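Local structure of lipoteichoic acid primase (Listeria monocytogenes, 4UOP) at residues B[65-70]-B[285-290]; B[69-74]-B[311-316]. The protein is a sulfatase-family enzyme whose extracellular catalytic domain has an alpha/beta fold and holds a magnesium ion. All blocks are in the same frame, centred on the assembly; numbering follows the deposited sequence.

Interaction 1 (B[65-70]-B[285-290]); sequences LESFQR and HHIIKT. With MG (magnesium ion), chain J.
Residues 66-69 and the loop 285-290 run about 45° apart end to end, with Gln69 and His286 the closest pair of CA atoms. In the type II beta turn from Leu65 to Phe68, the CA of Ser67 makes a CH...O contact of 3.2 Å with the O of His285. At one end the two segments share the magnesium ion. Glu66 grips it with both carboxylate oxygens, OE2 at 2.2 Å, while His285 gives NE2, its ring plane turned 60° from that carboxylate. Ser67 OG donates to the anti lone pair of Glu66 OE2, and His285 ND1 donates in the ring plane to His286 O; these bonds should limit rotation of both ligands. Thr108, Asp284 and a water complete the site. At the other end Gln69 reads the loop backbone with its amide: OE1 accepts from Ile287 N (2.8 Å) and, in the carbonyl plane, from Ile288 N (2.9 Å), while NE2 returns a nearly straight bond to Ile288 O (3.0 Å). With chi1 at 59° and the chain extended beyond CG, the amide reaches past His286 CB. Both segments follow neighbouring parallel strands, 59-65 and 277-283, of the central sheet, and helix 246-271 packs against Phe68, Gln69 and Ile287.

Interaction 2 (B[69-74]-B[311-316]); sequences QRNLTN and PADDYR
Arg316, Asn71 and Arg70 bury the most surface where a 3-10 turn at 70-71 meets the short, loosely formed helical turn 312-315 within the sulfatase-type fold. The Asn71 amide lies against the Asp313 and Asp314 side chains and spends both N-H groups of ND2 on them: Asp314 OD1, whose second partner is Thr290 OG1, receives one at 2.9 Å through its anti lone pair, and Asp313 OD2 is met from above its carboxylate plane at 3.0 Å. Both oxygens lie in the amide plane, which stands nearly perpendicular (88°) to the carboxylate of Asp314. Asn71 OD1 in turn accepts from Gln69 NE2 at 2.9 Å, so three bonds fix the rotation of the amide. The guanidinium of Arg316 forms a salt bridge with Asp313 through NH1 and OD1 (2.8 Å), which probably offsets the charge gathered round Asn71. Arg70 lays its CG over one face of that guanidinium, 3.5 Å from Arg316 NH2; its own chain, bent at chi2 (51°), carries its guanidinium away toward Asn97 and Gln90. The backbones join where Arg70 N donates to Arg316 O, and a water accepts from Asn71 N (2.8 Å) and bonds to Asp313 O and Arg316 O.

Interactions 1 and 2, whose centres lie 7 Å apart, both draw on the loop after strand 59-65 and share Gln69 and Arg70. Gln69 bridges them, its amide bonded both to the 285-290 loop and to Asn71. The two partner segments meet directly as well, tied by Thr290 OG1 and Asp314 OD1, 2.6 Å apart in a probable hydrogen bond, with His286 CB packed 3.0 Å from Asp314 O. Interaction 1 contains two of the four protein residues that bind the magnesium ion, Glu66 and His285. The nearest side-chain atom of Gln69 is about 10 Å from the ion, and Asn71 ND2 is 16.1 Å from it, so interaction 2 lies further from the metal.

Interaction 1 (B[65-70]-B[285-290])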
loop_
_atom_site.group_PDB
_atom_site.type_symbol
_atom_site.label_atom_id
_atom_site.label_comp_id
_atom_site.label_asym_id
_atom_site.label_seq_id
_atom_site.Cartn_x
_atom_site.Cartn_y
_atom_site.Cartn_z
ATOM N N LEU B 65 -5.070 -20.630 -6.751
ATOM C CA LEU B 65 -6.471 -20.436 -7.149
ATOM C C LEU B 65 -6.954 -19.032 -6.792
ATOM O O LEU B 65 -7.073 -18.674 -5.615
ATOM C CB LEU B 65 -7.331 -21.490 -6.464
ATOM C CG LEU B 65 -6.966 -22.930 -6.813
ATOM C CD1 LEU B 65 -7.546 -23.868 -5.768
ATOM C CD2 LEU B 65 -7.458 -23.300 -8.204
ATOM N N GLU B 66 -7.247 -18.243 -7.823
ATOM C CA GLU B 66 -7.598 -16.845 -7.659
ATOM C C GLU B 66 -8.841 -16.630 -6.782
ATOM O O GLU B 66 -9.928 -17.155 -7.081
ATOM C CB GLU B 66 -7.829 -16.217 -9.043
ATOM C CG GLU B 66 -8.269 -14.763 -8.977
ATOM C CD GLU B 66 -7.262 -13.885 -8.258
ATOM O OE1 GLU B 66 -6.126 -13.748 -8.759
ATOM O OE2 GLU B 66 -7.606 -13.309 -7.205
ATOM N N SER B 67 -8.672 -15.866 -5.701
ATOM C CA SER B 67 -9.784 -15.384 -4.866
ATOM C C SER B 67 -10.612 -16.466 -4.146
ATOM O O SER B 67 -11.700 -16.168 -3.647
ATOM C CB SER B 67 -10.709 -14.460 -5.694
ATOM O OG SER B 67 -10.039 -13.246 -6.009
ATOM N N PHE B 68 -10.078 -17.687 -4.035
ATOM C CA PHE B 68 -10.679 -18.732 -3.194
ATOM C C PHE B 68 -10.407 -18.422 -1.703
ATOM O O PHE B 68 -9.260 -18.155 -1.328
ATOM C CB PHE B 68 -10.096 -20.110 -3.517
ATOM C CG PHE B 68 -10.719 -20.816 -4.705
ATOM C CD1 PHE B 68 -10.785 -20.210 -5.948
ATOM C CD2 PHE B 68 -11.170 -22.130 -4.590
ATOM C CE1 PHE B 68 -11.326 -20.883 -7.040
ATOM C CE2 PHE B 68 -11.708 -22.808 -5.678
ATOM C CZ PHE B 68 -11.762 -22.188 -6.911
ATOM N N GLN B 69 -11.446 -18.475 -0.869
ATOM C CA GLN B 69 -11.295 -18.308 0.583
ATOM C C GLN B 69 -12.017 -19.434 1.296
ATOM O O GLN B 69 -13.089 -19.875 0.875
ATOM C CB GLN B 69 -11.793 -16.941 1.063
ATOM C CG GLN B 69 -13.253 -16.639 0.758
ATOM C CD GLN B 69 -13.551 -15.163 0.907
ATOM O OE1 GLN B 69 -13.202 -14.373 0.037
ATOM N NE2 GLN B 69 -14.187 -14.780 2.023
ATOM N N ARG B 70 -11.432 -19.890 2.393
ATOM C CA ARG B 70 -11.902 -21.096 3.057
ATOM C C ARG B 70 -13.354 -21.027 3.512
ATOM O O ARG B 70 -14.057 -22.037 3.434
ATOM C CB ARG B 70 -10.997 -21.472 4.234
ATOM C CG ARG B 70 -11.265 -22.856 4.806
ATOM C CD ARG B 70 -11.273 -23.917 3.727
ATOM N NE ARG B 70 -11.243 -25.288 4.233
ATOM C CZ ARG B 70 -11.632 -26.365 3.542
ATOM N NH1 ARG B 70 -12.156 -26.245 2.314
ATOM N NH2 ARG B 70 -11.516 -27.575 4.086
ATOM N N HIS B 285 -5.753 -15.312 -1.975
ATOM C CA HIS B 285 -6.230 -14.411 -0.937
ATOM C C HIS B 285 -7.742 -14.349 -1.035
ATOM O O HIS B 285 -8.328 -14.777 -2.047
ATOM C CB HIS B 285 -5.651 -13.015 -1.156
ATOM C CG HIS B 285 -5.888 -12.499 -2.533
ATOM N ND1 HIS B 285 -7.104 -11.988 -2.928
ATOM C CD2 HIS B 285 -5.101 -12.484 -3.632
ATOM C CE1 HIS B 285 -7.049 -11.654 -4.201
ATOM N NE2 HIS B 285 -5.847 -11.957 -4.656
ATOM N N HIS B 286 -8.359 -13.823 0.023
ATOM C CA HIS B 286 -9.800 -13.678 0.064
ATOM C C HIS B 286 -10.209 -12.511 -0.803
ATOM O O HIS B 286 -9.395 -11.660 -1.155
ATOM C CB HIS B 286 -10.290 -13.466 1.484
ATOM C CG HIS B 286 -10.221 -12.049 1.938
ATOM N ND1 HIS B 286 -9.031 -11.415 2.221
ATOM C CD2 HIS B 286 -11.195 -11.134 2.155
ATOM C CE1 HIS B 286 -9.274 -10.175 2.601
ATOM N NE2 HIS B 286 -10.582 -9.977 2.563
ATOM N N ILE B 287 -11.483 -12.491 -1.155
ATOM C CA ILE B 287 -12.011 -11.374 -1.911
ATOM C C ILE B 287 -13.341 -10.852 -1.351
ATOM O O ILE B 287 -13.670 -9.691 -1.563
ATOM C CB ILE B 287 -12.121 -11.734 -3.419
ATOM C CG1 ILE B 287 -12.256 -10.477 -4.284
ATOM C CG2 ILE B 287 -13.267 -12.699 -3.672
ATOM C CD1 ILE B 287 -11.161 -9.451 -4.068
ATOM N N ILE B 288 -14.085 -11.693 -0.639
ATOM C CA ILE B 288 -15.388 -11.308 -0.088
ATOM C C ILE B 288 -15.222 -10.981 1.395
ATOM O O ILE B 288 -14.786 -11.823 2.190
ATOM C CB ILE B 288 -16.412 -12.446 -0.257
ATOM C CG1 ILE B 288 -16.506 -12.912 -1.727
ATOM C CG2 ILE B 288 -17.761 -12.035 0.320
ATOM C CD1 ILE B 288 -17.017 -11.879 -2.728
ATOM N N LYS B 289 -15.538 -9.745 1.765
ATOM C CA LYS B 289 -15.577 -9.368 3.174
ATOM C C LYS B 289 -16.918 -9.835 3.723
ATOM O O LYS B 289 -17.955 -9.196 3.472
ATOM C CB LYS B 289 -15.401 -7.866 3.340
ATOM C CG LYS B 289 -14.068 -7.362 2.831
ATOM C CD LYS B 289 -13.522 -6.256 3.716
ATOM C CE LYS B 289 -12.120 -5.846 3.291
ATOM N NZ LYS B 289 -12.124 -5.066 2.024
ATOM N N THR B 290 -16.910 -10.960 4.432
ATOM C CA THR B 290 -18.158 -11.652 4.737
ATOM C C THR B 290 -19.004 -10.878 5.748
ATOM O O THR B 290 -20.225 -10.993 5.723
ATOM C CB THR B 290 -17.939 -13.093 5.231
ATOM O OG1 THR B 290 -17.008 -13.091 6.327
ATOM C CG2 THR B 290 -17.404 -13.969 4.101
HETATM MG MG MG J . -5.627 -12.570 -6.775
HETATM O O HOH W 1 -6.356 -10.554 -7.335
#

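Interaction 2 (B[69-74]-B[311-316])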
loop_
_atom_site.group_PDB
_atom_site.type_symbol
_atom_site.label_atom_id
_atom_site.label_comp_id
_atom_site.label_asym_id
_atom_site.label_seq_id
_atom_site.Cartn_x
_atom_site.Cartn_y
_atom_site.Cartn_z
ATOM N N GLN B 69 -11.446 -18.475 -0.869
ATOM C CA GLN B 69 -11.295 -18.308 0.583
ATOM C C GLN B 69 -12.017 -19.434 1.296
ATOM O O GLN B 69 -13.089 -19.875 0.875
ATOM C CB GLN B 69 -11.793 -16.941 1.063
ATOM C CG GLN B 69 -13.253 -16.639 0.758
ATOM C CD GLN B 69 -13.551 -15.163 0.907
ATOM O OE1 GLN B 69 -13.202 -14.373 0.037
ATOM N NE2 GLN B 69 -14.187 -14.780 2.023
ATOM N N ARG B 70 -11.432 -19.890 2.393
ATOM C CA ARG B 70 -11.902 -21.096 3.057
ATOM C C ARG B 70 -13.354 -21.027 3.512
ATOM O O ARG B 70 -14.057 -22.037 3.434
ATOM C CB ARG B 70 -10.997 -21.472 4.234
ATOM C CG ARG B 70 -11.265 -22.856 4.806
ATOM C CD ARG B 70 -11.273 -23.917 3.727
ATOM N NE ARG B 70 -11.243 -25.288 4.233
ATOM C CZ ARG B 70 -11.632 -26.365 3.542
ATOM N NH1 ARG B 70 -12.156 -26.245 2.314
ATOM N NH2 ARG B 70 -11.516 -27.575 4.086
ATOM N N ASN B 71 -13.809 -19.866 3.985
ATOM C CA ASN B 71 -15.198 -19.749 4.468
ATOM C C ASN B 71 -16.239 -19.666 3.345
ATOM O O ASN B 71 -17.454 -19.621 3.607
ATOM C CB ASN B 71 -15.360 -18.626 5.498
ATOM C CG ASN B 71 -15.116 -17.237 4.946
ATOM O OD1 ASN B 71 -15.082 -17.002 3.741
ATOM N ND2 ASN B 71 -14.971 -16.287 5.851
ATOM N N LEU B 72 -15.780 -19.670 2.100
ATOM C CA LEU B 72 -16.683 -19.844 0.952
ATOM C C LEU B 72 -16.282 -21.040 0.090
ATOM O O LEU B 72 -16.372 -20.999 -1.127
ATOM C CB LEU B 72 -16.734 -18.553 0.132
ATOM C CG LEU B 72 -17.276 -17.330 0.884
ATOM C CD1 LEU B 72 -17.092 -16.073 0.054
ATOM C CD2 LEU B 72 -18.748 -17.502 1.246
ATOM N N THR B 73 -15.790 -22.088 0.729
ATOM C CA THR B 73 -15.585 -23.367 0.089
ATOM C C THR B 73 -16.356 -24.397 0.885
ATOM O O THR B 73 -16.770 -24.133 2.014
ATOM C CB THR B 73 -14.104 -23.776 0.028
ATOM O OG1 THR B 73 -13.609 -23.964 1.357
ATOM C CG2 THR B 73 -13.276 -22.726 -0.701
ATOM N N ASN B 74 -16.570 -25.570 0.293
ATOM C CA ASN B 74 -17.384 -26.615 0.919
ATOM C C ASN B 74 -18.761 -26.084 1.324
ATOM O O ASN B 74 -19.263 -26.346 2.423
ATOM C CB ASN B 74 -16.639 -27.253 2.105
ATOM C CG ASN B 74 -16.932 -28.744 2.241
ATOM O OD1 ASN B 74 -18.026 -29.202 1.913
ATOM N ND2 ASN B 74 -15.945 -29.511 2.704
ATOM N N PRO B 311 -9.864 -9.699 11.033
ATOM C CA PRO B 311 -10.151 -10.352 9.749
ATOM C C PRO B 311 -9.702 -11.809 9.630
ATOM O O PRO B 311 -9.643 -12.334 8.513
ATOM C CB PRO B 311 -9.389 -9.482 8.766
ATOM C CG PRO B 311 -8.172 -9.103 9.532
ATOM C CD PRO B 311 -8.633 -8.898 10.953
ATOM N N ALA B 312 -9.417 -12.459 10.762
ATOM C CA ALA B 312 -8.917 -13.816 10.766
ATOM C C ALA B 312 -9.780 -14.751 9.944
ATOM O O ALA B 312 -9.253 -15.516 9.138
ATOM C CB ALA B 312 -8.789 -14.350 12.195
ATOM N N ASP B 313 -11.095 -14.703 10.122
ATOM C CA ASP B 313 -11.932 -15.680 9.442
ATOM C C ASP B 313 -11.811 -15.570 7.927
ATOM O O ASP B 313 -11.656 -16.583 7.272
ATOM C CB ASP B 313 -13.401 -15.587 9.811
ATOM C CG ASP B 313 -14.159 -16.843 9.419
ATOM O OD1 ASP B 313 -13.675 -17.965 9.719
ATOM O OD2 ASP B 313 -15.231 -16.727 8.787
ATOM N N ASP B 314 -11.895 -14.350 7.390
ATOM C CA ASP B 314 -11.804 -14.126 5.939
ATOM C C ASP B 314 -10.426 -14.372 5.366
ATOM O O ASP B 314 -10.295 -14.773 4.219
ATOM C CB ASP B 314 -12.211 -12.690 5.576
ATOM C CG ASP B 314 -13.718 -12.466 5.633
ATOM O OD1 ASP B 314 -14.500 -13.434 5.611
ATOM O OD2 ASP B 314 -14.109 -11.295 5.655
ATOM N N TYR B 315 -9.389 -14.181 6.174
ATOM C CA TYR B 315 -8.034 -14.360 5.679
ATOM C C TYR B 315 -7.651 -15.828 5.487
ATOM O O TYR B 315 -6.594 -16.127 4.958
ATOM C CB TYR B 315 -7.040 -13.655 6.606
ATOM C CG TYR B 315 -6.912 -12.166 6.369
ATOM C CD1 TYR B 315 -7.981 -11.416 5.905
ATOM C CD2 TYR B 315 -5.732 -11.500 6.651
ATOM C CE1 TYR B 315 -7.877 -10.046 5.710
ATOM C CE2 TYR B 315 -5.619 -10.129 6.472
ATOM C CZ TYR B 315 -6.700 -9.408 6.005
ATOM O OH TYR B 315 -6.630 -8.045 5.820
ATOM N N ARG B 316 -8.511 -16.752 5.913
ATOM C CA ARG B 316 -8.263 -18.148 5.644
ATOM C C ARG B 316 -8.457 -18.456 4.164
ATOM O O ARG B 316 -9.488 -18.095 3.569
ATOM C CB ARG B 316 -9.168 -19.056 6.484
ATOM C CG ARG B 316 -9.162 -18.793 7.994
ATOM C CD ARG B 316 -10.515 -19.103 8.634
ATOM N NE ARG B 316 -10.809 -20.467 8.473
ATOM C CZ ARG B 316 -12.010 -21.013 8.318
ATOM N NH1 ARG B 316 -13.154 -20.332 8.322
ATOM N NH2 ARG B 316 -12.030 -22.304 8.188
HETATM O O HOH W 2 -12.116 -17.691 4.672
#